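Side-chain contacts in uncharacterized protein (Bacteroides ovatus, PDB 3NQK), which is of unknown function but combines an N-terminal region of the E-set clan with a BT_3044-like C-terminal region rich in antiparallel strands: residues L43-S48 against V99-G104; K69-E74 against L83-M88; Y218-H223 against F273-Q278. All coordinates share one frame; numbering follows the deposited sequence.

Contact 1: L43-S48 against V99-G104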
loop_
_atom_site.group_PDB
_atom_site.type_symbol
_atom_site.label_atom_id
_atom_site.label_comp_id
_atom_site.label_asym_id
_atom_site.label_seq_id
_atom_site.Cartn_x
_atom_site.Cartn_y
_atom_site.Cartn_z
ATOM N N LEU A 43 -7.577 11.188 1.735
ATOM C CA LEU A 43 -8.937 10.699 1.802
ATOM C C LEU A 43 -9.590 10.786 0.438
ATOM O O LEU A 43 -9.763 11.867 -0.111
ATOM C CB LEU A 43 -9.732 11.522 2.802
ATOM C CG LEU A 43 -11.191 11.160 2.970
ATOM C CD1 LEU A 43 -11.326 9.717 3.388
ATOM C CD2 LEU A 43 -11.830 12.095 4.002
ATOM N N PRO A 44 -9.938 9.640 -0.126
ATOM C CA PRO A 44 -10.524 9.630 -1.435
ATOM C C PRO A 44 -11.911 10.231 -1.486
ATOM O O PRO A 44 -12.742 9.976 -0.607
ATOM C CB PRO A 44 -10.600 8.145 -1.770
ATOM C CG PRO A 44 -9.544 7.529 -0.988
ATOM C CD PRO A 44 -9.401 8.321 0.244
ATOM N N ILE A 45 -12.150 11.021 -2.526
ATOM C CA ILE A 45 -13.463 11.515 -2.833
ATOM C C ILE A 45 -13.916 10.800 -4.112
ATOM O O ILE A 45 -13.195 10.788 -5.118
ATOM C CB ILE A 45 -13.451 13.010 -3.026
ATOM C CG1 ILE A 45 -13.028 13.690 -1.718
ATOM C CG2 ILE A 45 -14.798 13.490 -3.441
ATOM C CD1 ILE A 45 -12.937 15.172 -1.820
ATOM N N ILE A 46 -15.083 10.166 -4.037
ATOM C CA ILE A 46 -15.551 9.269 -5.067
ATOM C C ILE A 46 -16.862 9.741 -5.657
ATOM O O ILE A 46 -17.761 10.162 -4.926
ATOM C CB ILE A 46 -15.752 7.835 -4.477
ATOM C CG1 ILE A 46 -14.445 7.073 -4.483
ATOM C CG2 ILE A 46 -16.747 7.071 -5.251
ATOM C CD1 ILE A 46 -13.434 7.634 -3.566
ATOM N N VAL A 47 -16.975 9.669 -6.990
ATOM C CA VAL A 47 -18.222 9.994 -7.682
ATOM C C VAL A 47 -18.873 8.711 -8.181
ATOM O O VAL A 47 -18.490 8.171 -9.211
ATOM C CB VAL A 47 -17.974 10.944 -8.854
ATOM C CG1 VAL A 47 -19.287 11.325 -9.526
ATOM C CG2 VAL A 47 -17.222 12.204 -8.372
ATOM N N SER A 48 -19.857 8.228 -7.432
ATOM C CA SER A 48 -20.509 6.942 -7.727
ATOM C C SER A 48 -21.683 7.113 -8.625
ATOM O O SER A 48 -22.488 8.025 -8.439
ATOM C CB SER A 48 -20.977 6.264 -6.428
ATOM O OG SER A 48 -19.871 5.774 -5.666
ATOM N N VAL A 99 -11.835 20.595 -4.256
ATOM C CA VAL A 99 -11.208 19.507 -4.980
ATOM C C VAL A 99 -11.825 19.433 -6.352
ATOM O O VAL A 99 -13.044 19.494 -6.494
ATOM C CB VAL A 99 -11.419 18.181 -4.284
ATOM C CG1 VAL A 99 -10.815 17.085 -5.088
ATOM C CG2 VAL A 99 -10.810 18.216 -2.855
ATOM N N HIS A 100 -10.992 19.305 -7.372
ATOM C CA HIS A 100 -11.487 19.283 -8.725
ATOM C C HIS A 100 -11.504 17.866 -9.305
ATOM O O HIS A 100 -10.479 17.178 -9.328
ATOM C CB HIS A 100 -10.653 20.208 -9.615
ATOM C CG HIS A 100 -11.162 20.306 -11.015
ATOM N ND1 HIS A 100 -12.320 20.982 -11.340
ATOM C CD2 HIS A 100 -10.691 19.787 -12.176
ATOM C CE1 HIS A 100 -12.536 20.881 -12.640
ATOM N NE2 HIS A 100 -11.564 20.159 -13.171
ATOM N N ILE A 101 -12.676 17.441 -9.769
ATOM C CA ILE A 101 -12.810 16.186 -10.474
ATOM C C ILE A 101 -13.282 16.464 -11.890
ATOM O O ILE A 101 -14.438 16.820 -12.106
ATOM C CB ILE A 101 -13.808 15.243 -9.793
ATOM C CG1 ILE A 101 -13.300 14.842 -8.422
ATOM C CG2 ILE A 101 -14.029 13.987 -10.650
ATOM C CD1 ILE A 101 -14.218 13.885 -7.689
ATOM N N PRO A 102 -12.389 16.314 -12.860
ATOM C CA PRO A 102 -12.771 16.596 -14.241
ATOM C C PRO A 102 -13.775 15.604 -14.772
ATOM O O PRO A 102 -13.911 14.515 -14.233
ATOM C CB PRO A 102 -11.438 16.479 -15.016
ATOM C CG PRO A 102 -10.530 15.700 -14.122
ATOM C CD PRO A 102 -10.952 16.007 -12.724
ATOM N N ALA A 103 -14.514 16.007 -15.789
ATOM C CA ALA A 103 -15.393 15.098 -16.481
ATOM C C ALA A 103 -14.558 13.925 -16.930
ATOM O O ALA A 103 -13.375 14.079 -17.215
ATOM C CB ALA A 103 -16.036 15.790 -17.684
ATOM N N GLY A 104 -15.146 12.740 -16.929
ATOM C CA GLY A 104 -14.416 11.517 -17.326
ATOM C C GLY A 104 -13.642 10.843 -16.198
ATOM O O GLY A 104 -13.163 9.738 -16.355
#

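Contact 2: K69-E74 against L83-M88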
loop_
_atom_site.group_PDB
_atom_site.type_symbol
_atom_site.label_atom_id
_atom_site.label_comp_id
_atom_site.label_asym_id
_atom_site.label_seq_id
_atom_site.Cartn_x
_atom_site.Cartn_y
_atom_site.Cartn_z
ATOM N N LYS A 69 -21.351 17.352 17.432
ATOM C CA LYS A 69 -22.104 17.582 18.663
ATOM C C LYS A 69 -23.331 16.656 18.718
ATOM O O LYS A 69 -23.614 16.033 19.756
ATOM C CB LYS A 69 -22.544 19.046 18.771
ATOM C CG LYS A 69 -23.187 19.412 20.126
ATOM C CD LYS A 69 -23.852 20.809 20.086
ATOM C CE LYS A 69 -24.662 21.084 21.358
ATOM N NZ LYS A 69 -25.512 22.298 21.220
ATOM N N THR A 70 -24.052 16.565 17.603
ATOM C CA THR A 70 -25.231 15.713 17.529
ATOM C C THR A 70 -24.878 14.274 17.872
ATOM O O THR A 70 -25.545 13.649 18.683
ATOM C CB THR A 70 -25.886 15.773 16.134
ATOM O OG1 THR A 70 -26.838 16.830 16.113
ATOM C CG2 THR A 70 -26.602 14.451 15.797
ATOM N N LEU A 71 -23.812 13.764 17.266
ATOM C CA LEU A 71 -23.377 12.402 17.514
ATOM C C LEU A 71 -23.129 12.178 19.001
ATOM O O LEU A 71 -23.678 11.259 19.591
ATOM C CB LEU A 71 -22.110 12.101 16.736
ATOM C CG LEU A 71 -21.623 10.661 16.853
ATOM C CD1 LEU A 71 -22.634 9.718 16.233
ATOM C CD2 LEU A 71 -20.252 10.496 16.193
ATOM N N ASN A 72 -22.304 13.030 19.600
ATOM C CA ASN A 72 -21.994 12.918 21.024
ATOM C C ASN A 72 -23.235 12.777 21.883
ATOM O O ASN A 72 -23.255 11.977 22.813
ATOM C CB ASN A 72 -21.181 14.119 21.498
ATOM C CG ASN A 72 -19.709 14.014 21.130
ATOM O OD1 ASN A 72 -19.183 12.920 20.897
ATOM N ND2 ASN A 72 -19.030 15.153 21.100
ATOM N N ILE A 73 -24.261 13.569 21.589
ATOM C CA ILE A 73 -25.501 13.542 22.378
ATOM C C ILE A 73 -26.250 12.263 22.153
ATOM O O ILE A 73 -26.810 11.692 23.081
ATOM C CB ILE A 73 -26.443 14.702 22.010
ATOM C CG1 ILE A 73 -25.907 16.017 22.564
ATOM C CG2 ILE A 73 -27.862 14.441 22.560
ATOM C CD1 ILE A 73 -26.791 17.234 22.221
ATOM N N GLU A 74 -26.288 11.830 20.907
ATOM C CA GLU A 74 -27.022 10.651 20.539
ATOM C C GLU A 74 -26.368 9.404 21.120
ATOM O O GLU A 74 -27.040 8.535 21.641
ATOM C CB GLU A 74 -27.106 10.535 19.003
ATOM C CG GLU A 74 -28.180 9.571 18.504
ATOM C CD GLU A 74 -29.590 9.975 18.947
ATOM O OE1 GLU A 74 -29.831 11.193 19.165
ATOM O OE2 GLU A 74 -30.452 9.076 19.079
ATOM N N LEU A 83 -17.073 10.875 27.785
ATOM C CA LEU A 83 -16.980 9.937 26.660
ATOM C C LEU A 83 -17.100 10.637 25.293
ATOM O O LEU A 83 -17.039 9.985 24.261
ATOM C CB LEU A 83 -18.076 8.884 26.751
ATOM C CG LEU A 83 -18.170 8.014 27.999
ATOM C CD1 LEU A 83 -19.368 7.047 27.868
ATOM C CD2 LEU A 83 -16.888 7.248 28.233
ATOM N N TRP A 84 -17.288 11.950 25.297
ATOM C CA TRP A 84 -17.535 12.698 24.052
ATOM C C TRP A 84 -16.327 12.776 23.148
ATOM O O TRP A 84 -15.188 12.807 23.601
ATOM C CB TRP A 84 -17.964 14.128 24.370
ATOM C CG TRP A 84 -19.378 14.292 24.688
ATOM C CD1 TRP A 84 -20.183 13.399 25.324
ATOM C CD2 TRP A 84 -20.145 15.475 24.520
ATOM N NE1 TRP A 84 -21.423 13.929 25.503
ATOM C CE2 TRP A 84 -21.429 15.211 25.027
ATOM C CE3 TRP A 84 -19.881 16.735 23.958
ATOM C CZ2 TRP A 84 -22.460 16.152 24.984
ATOM C CZ3 TRP A 84 -20.908 17.671 23.907
ATOM C CH2 TRP A 84 -22.181 17.374 24.413
ATOM N N TYR A 85 -16.593 12.872 21.861
ATOM C CA TYR A 85 -15.568 13.163 20.901
ATOM C C TYR A 85 -15.286 14.667 20.937
ATOM O O TYR A 85 -16.161 15.458 21.276
ATOM C CB TYR A 85 -16.021 12.756 19.516
ATOM C CG TYR A 85 -16.206 11.280 19.348
ATOM C CD1 TYR A 85 -15.122 10.432 19.334
ATOM C CD2 TYR A 85 -17.467 10.734 19.153
ATOM C CE1 TYR A 85 -15.278 9.067 19.163
ATOM C CE2 TYR A 85 -17.635 9.368 18.968
ATOM C CZ TYR A 85 -16.530 8.542 18.974
ATOM O OH TYR A 85 -16.675 7.189 18.783
ATOM N N THR A 86 -14.070 15.051 20.602
ATOM C CA THR A 86 -13.706 16.439 20.621
ATOM C C THR A 86 -13.227 16.880 19.253
ATOM O O THR A 86 -12.419 16.221 18.636
ATOM C CB THR A 86 -12.640 16.683 21.632
ATOM O OG1 THR A 86 -13.113 16.265 22.917
ATOM C CG2 THR A 86 -12.264 18.179 21.677
ATOM N N GLU A 87 -13.771 17.992 18.770
ATOM C CA GLU A 87 -13.428 18.488 17.455
ATOM C C GLU A 87 -11.957 18.798 17.399
ATOM O O GLU A 87 -11.439 19.436 18.271
ATOM C CB GLU A 87 -14.236 19.731 17.127
ATOM C CG GLU A 87 -13.955 20.288 15.736
ATOM C CD GLU A 87 -14.721 21.563 15.448
ATOM O OE1 GLU A 87 -15.765 21.796 16.100
ATOM O OE2 GLU A 87 -14.295 22.317 14.550
HETATM N N MSE A 88 -11.280 18.296 16.379
HETATM C CA MSE A 88 -9.861 18.540 16.241
HETATM C C MSE A 88 -9.565 20.028 16.127
HETATM O O MSE A 88 -10.332 20.792 15.515
HETATM C CB MSE A 88 -9.316 17.824 15.037
HETATM C CG MSE A 88 -7.835 17.833 14.981
HETATM SE SE MSE A 88 -7.202 16.315 14.056
HETATM C CE MSE A 88 -5.305 16.507 14.370
#

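Contact 3: Y218-H223 against F273-Q278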
loop_
_atom_site.group_PDB
_atom_site.type_symbol
_atom_site.label_atom_id
_atom_site.label_comp_id
_atom_site.label_asym_id
_atom_site.label_seq_id
_atom_site.Cartn_x
_atom_site.Cartn_y
_atom_site.Cartn_z
ATOM N N TYR A 218 -3.108 11.288 36.056
ATOM C CA TYR A 218 -2.493 9.967 36.212
ATOM C C TYR A 218 -1.671 9.510 35.000
ATOM O O TYR A 218 -1.255 8.353 34.941
ATOM C CB TYR A 218 -3.573 8.929 36.526
ATOM C CG TYR A 218 -4.321 9.208 37.822
ATOM C CD1 TYR A 218 -3.777 8.868 39.048
ATOM C CD2 TYR A 218 -5.551 9.819 37.809
ATOM C CE1 TYR A 218 -4.449 9.130 40.223
ATOM C CE2 TYR A 218 -6.241 10.077 38.989
ATOM C CZ TYR A 218 -5.684 9.750 40.182
ATOM O OH TYR A 218 -6.374 10.029 41.361
ATOM N N LYS A 219 -1.388 10.419 34.068
ATOM C CA LYS A 219 -0.567 10.065 32.883
ATOM C C LYS A 219 0.868 9.733 33.283
ATOM O O LYS A 219 1.470 10.440 34.074
ATOM C CB LYS A 219 -0.547 11.224 31.856
ATOM C CG LYS A 219 -1.900 11.500 31.159
ATOM C CD LYS A 219 -1.953 12.913 30.495
ATOM C CE LYS A 219 -1.802 12.869 28.983
ATOM N NZ LYS A 219 -2.074 14.207 28.358
ATOM N N ILE A 220 1.405 8.656 32.722
ATOM C CA ILE A 220 2.809 8.306 32.901
ATOM C C ILE A 220 3.484 8.323 31.535
ATOM O O ILE A 220 3.140 7.533 30.671
ATOM C CB ILE A 220 2.977 6.895 33.488
ATOM C CG1 ILE A 220 2.174 6.736 34.763
ATOM C CG2 ILE A 220 4.446 6.604 33.757
ATOM C CD1 ILE A 220 2.267 5.363 35.342
ATOM N N ASN A 221 4.417 9.245 31.334
ATOM C CA ASN A 221 5.129 9.345 30.067
ATOM C C ASN A 221 6.219 8.297 30.004
ATOM O O ASN A 221 6.966 8.113 30.961
ATOM C CB ASN A 221 5.736 10.739 29.892
ATOM C CG ASN A 221 4.680 11.827 29.753
ATOM O OD1 ASN A 221 3.685 11.654 29.054
ATOM N ND2 ASN A 221 4.893 12.953 30.433
ATOM N N VAL A 222 6.309 7.611 28.875
ATOM C CA VAL A 222 7.249 6.521 28.713
ATOM C C VAL A 222 8.073 6.704 27.449
ATOM O O VAL A 222 7.534 6.740 26.349
ATOM C CB VAL A 222 6.507 5.198 28.627
ATOM C CG1 VAL A 222 7.475 4.052 28.420
ATOM C CG2 VAL A 222 5.689 4.989 29.874
ATOM N N HIS A 223 9.380 6.802 27.599
ATOM C CA HIS A 223 10.249 7.045 26.454
ATOM C C HIS A 223 11.132 5.843 26.202
ATOM O O HIS A 223 11.774 5.324 27.123
ATOM C CB HIS A 223 11.089 8.295 26.691
ATOM C CG HIS A 223 12.120 8.542 25.640
ATOM N ND1 HIS A 223 11.795 8.879 24.345
ATOM C CD2 HIS A 223 13.470 8.572 25.709
ATOM C CE1 HIS A 223 12.903 9.064 23.651
ATOM N NE2 HIS A 223 13.933 8.881 24.457
ATOM N N PHE A 273 8.296 -3.182 34.270
ATOM C CA PHE A 273 8.345 -2.032 35.135
ATOM C C PHE A 273 7.756 -2.315 36.483
ATOM O O PHE A 273 7.074 -3.306 36.678
ATOM C CB PHE A 273 7.555 -0.910 34.494
ATOM C CG PHE A 273 6.150 -1.301 34.140
ATOM C CD1 PHE A 273 5.862 -1.841 32.909
ATOM C CD2 PHE A 273 5.140 -1.202 35.066
ATOM C CE1 PHE A 273 4.583 -2.225 32.595
ATOM C CE2 PHE A 273 3.845 -1.587 34.749
ATOM C CZ PHE A 273 3.571 -2.093 33.524
ATOM N N GLU A 274 7.956 -1.380 37.392
ATOM C CA GLU A 274 7.424 -1.473 38.727
ATOM C C GLU A 274 7.391 -0.091 39.308
ATOM O O GLU A 274 8.365 0.625 39.228
ATOM C CB GLU A 274 8.298 -2.384 39.574
ATOM C CG GLU A 274 7.833 -2.529 41.039
ATOM C CD GLU A 274 8.544 -3.682 41.786
ATOM O OE1 GLU A 274 9.681 -4.065 41.383
ATOM O OE2 GLU A 274 7.957 -4.196 42.765
ATOM N N TYR A 275 6.249 0.317 39.851
ATOM C CA TYR A 275 6.137 1.665 40.441
ATOM C C TYR A 275 5.060 1.770 41.497
ATOM O O TYR A 275 4.219 0.892 41.638
ATOM C CB TYR A 275 5.881 2.712 39.348
ATOM C CG TYR A 275 4.580 2.525 38.556
ATOM C CD1 TYR A 275 3.364 2.959 39.054
ATOM C CD2 TYR A 275 4.600 1.985 37.283
ATOM C CE1 TYR A 275 2.175 2.806 38.305
ATOM C CE2 TYR A 275 3.446 1.829 36.540
ATOM C CZ TYR A 275 2.236 2.244 37.044
ATOM O OH TYR A 275 1.083 2.083 36.265
ATOM N N ASP A 276 5.099 2.863 42.238
ATOM C CA ASP A 276 4.057 3.184 43.191
ATOM C C ASP A 276 3.328 4.399 42.708
ATOM O O ASP A 276 3.926 5.259 42.054
ATOM C CB ASP A 276 4.658 3.521 44.565
ATOM C CG ASP A 276 5.107 2.301 45.334
ATOM O OD1 ASP A 276 4.562 1.200 45.095
ATOM O OD2 ASP A 276 5.977 2.464 46.228
ATOM N N PHE A 277 2.045 4.502 43.069
ATOM C CA PHE A 277 1.285 5.743 42.901
ATOM C C PHE A 277 0.065 5.728 43.782
ATOM O O PHE A 277 -0.252 4.723 44.399
ATOM C CB PHE A 277 0.882 5.946 41.458
ATOM C CG PHE A 277 -0.369 5.238 41.070
ATOM C CD1 PHE A 277 -0.352 3.885 40.777
ATOM C CD2 PHE A 277 -1.555 5.939 40.916
ATOM C CE1 PHE A 277 -1.518 3.225 40.382
ATOM C CE2 PHE A 277 -2.730 5.282 40.533
ATOM C CZ PHE A 277 -2.706 3.930 40.265
ATOM N N GLN A 278 -0.609 6.861 43.859
ATOM C CA GLN A 278 -1.803 7.005 44.699
ATOM C C GLN A 278 -2.956 7.463 43.870
ATOM O O GLN A 278 -2.788 8.308 42.983
ATOM C CB GLN A 278 -1.564 8.046 45.790
ATOM C CG GLN A 278 -0.437 7.718 46.702
ATOM C CD GLN A 278 -0.349 8.659 47.888
ATOM O OE1 GLN A 278 -0.877 9.794 47.861
ATOM N NE2 GLN A 278 0.314 8.206 48.934
#

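Contact 1: L43-S48 against V99-G104
I45 and V99 point their side chains at one another and meet tip to tip, CD1 of I45 lying 3.9 Å from CG2 of V99. The isoleucine gets there by being fully drawn out: its CG1 stands anti to the carbonyl carbon (chi1 -63°) and CD1 continues the chain outward (chi2 178°), so that the terminal methyl is the part presented to the valine. Two residues further along each strand, V47 and I101 behave differently. Their side chains run past each other in opposite directions, and CG2 of V47 rests 3.5 Å from CD1 of I101. The same I101 methyl also leans toward I45, 4.3 Å from its CG2, and thus touches two residues of the facing strand. No hydrogen bond joins the segments; the two sheets pack face to face, consistent with the beta-sandwich of the E-set clan. The strand axes pass 9.5 Å apart at a crossing angle of -38°, room enough for interleaved aliphatic side chains but not for backbone pairing. Strand 38-48 belongs to a four-stranded antiparallel sheet and strand 98-101 to the mixed sheet opposite. I59 of strand 57-63 touches both I45 and I101, while V13 and F15 of strand 12-15 also touch I45. The intervening I46 points away from 99-104 and packs on M257 of the second subunit.

Contact 2: K69-E74 against L83-M88
The side-chain amide of N72 reads both backbone polar atoms of a single residue, Y85. Its OD1 accepts the Y85 N-H at 2.8 Å in a nearly straight bond (166° at the hydrogen), although the donor approaches tilted out of the amide's carbonyl plane. In return N72 ND2 donates to Y85 O over 2.9 Å, in a somewhat more bent bond. Gripped at both ends, the amide is fixed in its rotation, and its oxygen and nitrogen can be told apart by the partners they meet. With CG anti to the carbonyl carbon (chi1 -79°) the amide is aimed at the Y85 backbone, while CB itself lies over one face of the W84 indole, where a CH-pi contact places it 3.6 Å from the centroid of the five-membered ring. The amide crosses the indole with 26° between the planes, bringing N72 ND2 to 3.4 Å from W84 CE3. From the neighbouring helix positions, I73 CG1 approaches W84 CZ2 at 4.2 Å, and L71 CD2 lies 4.0 Å from Y85 CE2, so the residues before and after N72 each attend to one aromatic.

A second shell holds these rings in place. W84 NE1 is hydrogen-bonded to the carbonyl oxygen of S77, just beyond the helix, whereas the Y85 hydroxyl bonds to D24 and its ring forms a cation-pi contact with K124. V26 packs against both L71 and Y85. A two-bond bridge from a helical asparagine amide to the backbone N and O of one residue thus ties helix 65-76 to the chain leading into strand 86-87, which runs parallel to strand 125-133.

Contact 3: Y218-H223 against F273-Q278
Y218, I220 and Y275 supply most of the surface buried here; Y275 faces I220. These two come from opposite directions, and the isoleucine lays CD1 over a face of the tyrosine ring, 4.0 Å from its centroid in a CH-pi contact. The methyl is displaced toward the hydroxyl end, with Y275 CZ its nearest ring atom at 3.6 Å. Set between the backbone N and the carbonyl carbon (chi1 62°), Y275 CG carries the ring across to I220 CD1, and the hydroxyl goes on to a hydrogen bond with the backbone N of G204. Were Y275 replaced by an alanine, I220 CD1 would probably lose the aromatic face it rests on and the G204 N-H its acceptor. Y218 meets 273-278 twice. Its ring edge, through CE1, lies 3.3 Å from Q278 O near the ring plane, and CD1 comes within 4.0 Å of F277 CE2, the two side chains crossing at about a right angle. Beyond the contact, the Y218 hydroxyl is bonded to T281 OG1 and to F280 N, which tether that ring to the chain just past the end of strand 264-279. No hydrogen bond links the segments directly: they are distant members of one curled antiparallel sheet. Strand 219-224 lies between strands 198-202 and 230-234, strand 264-279 between 244-257 and 292-307, and M232 of strand 230-234 touches both I220 and Y275.

In the fold
The three contacts join different parts of a beta-rich chain. Contact 2 falls within the stretch of sequence spanned by contact 1, in the same DUF4973 region, and each of the two includes a strand of the mixed beta-sheet; their centres are about 29 Å apart and their nearest atoms about 12 Å. Contact 3 belongs to the BT_3044-like region, about 30 Å from contact 2 between centres, again with nearest atoms about 12 Å apart. Contacts 1 and 3 lie on opposite sides of the chain's centre, about 48 Å apart between their own centres. With the function unknown, no site can be tied to the contacts; a 1,2-ethanediol, probably from the crystallisation liquor, lies about 4 Å from the Y85 side chain in contact 2.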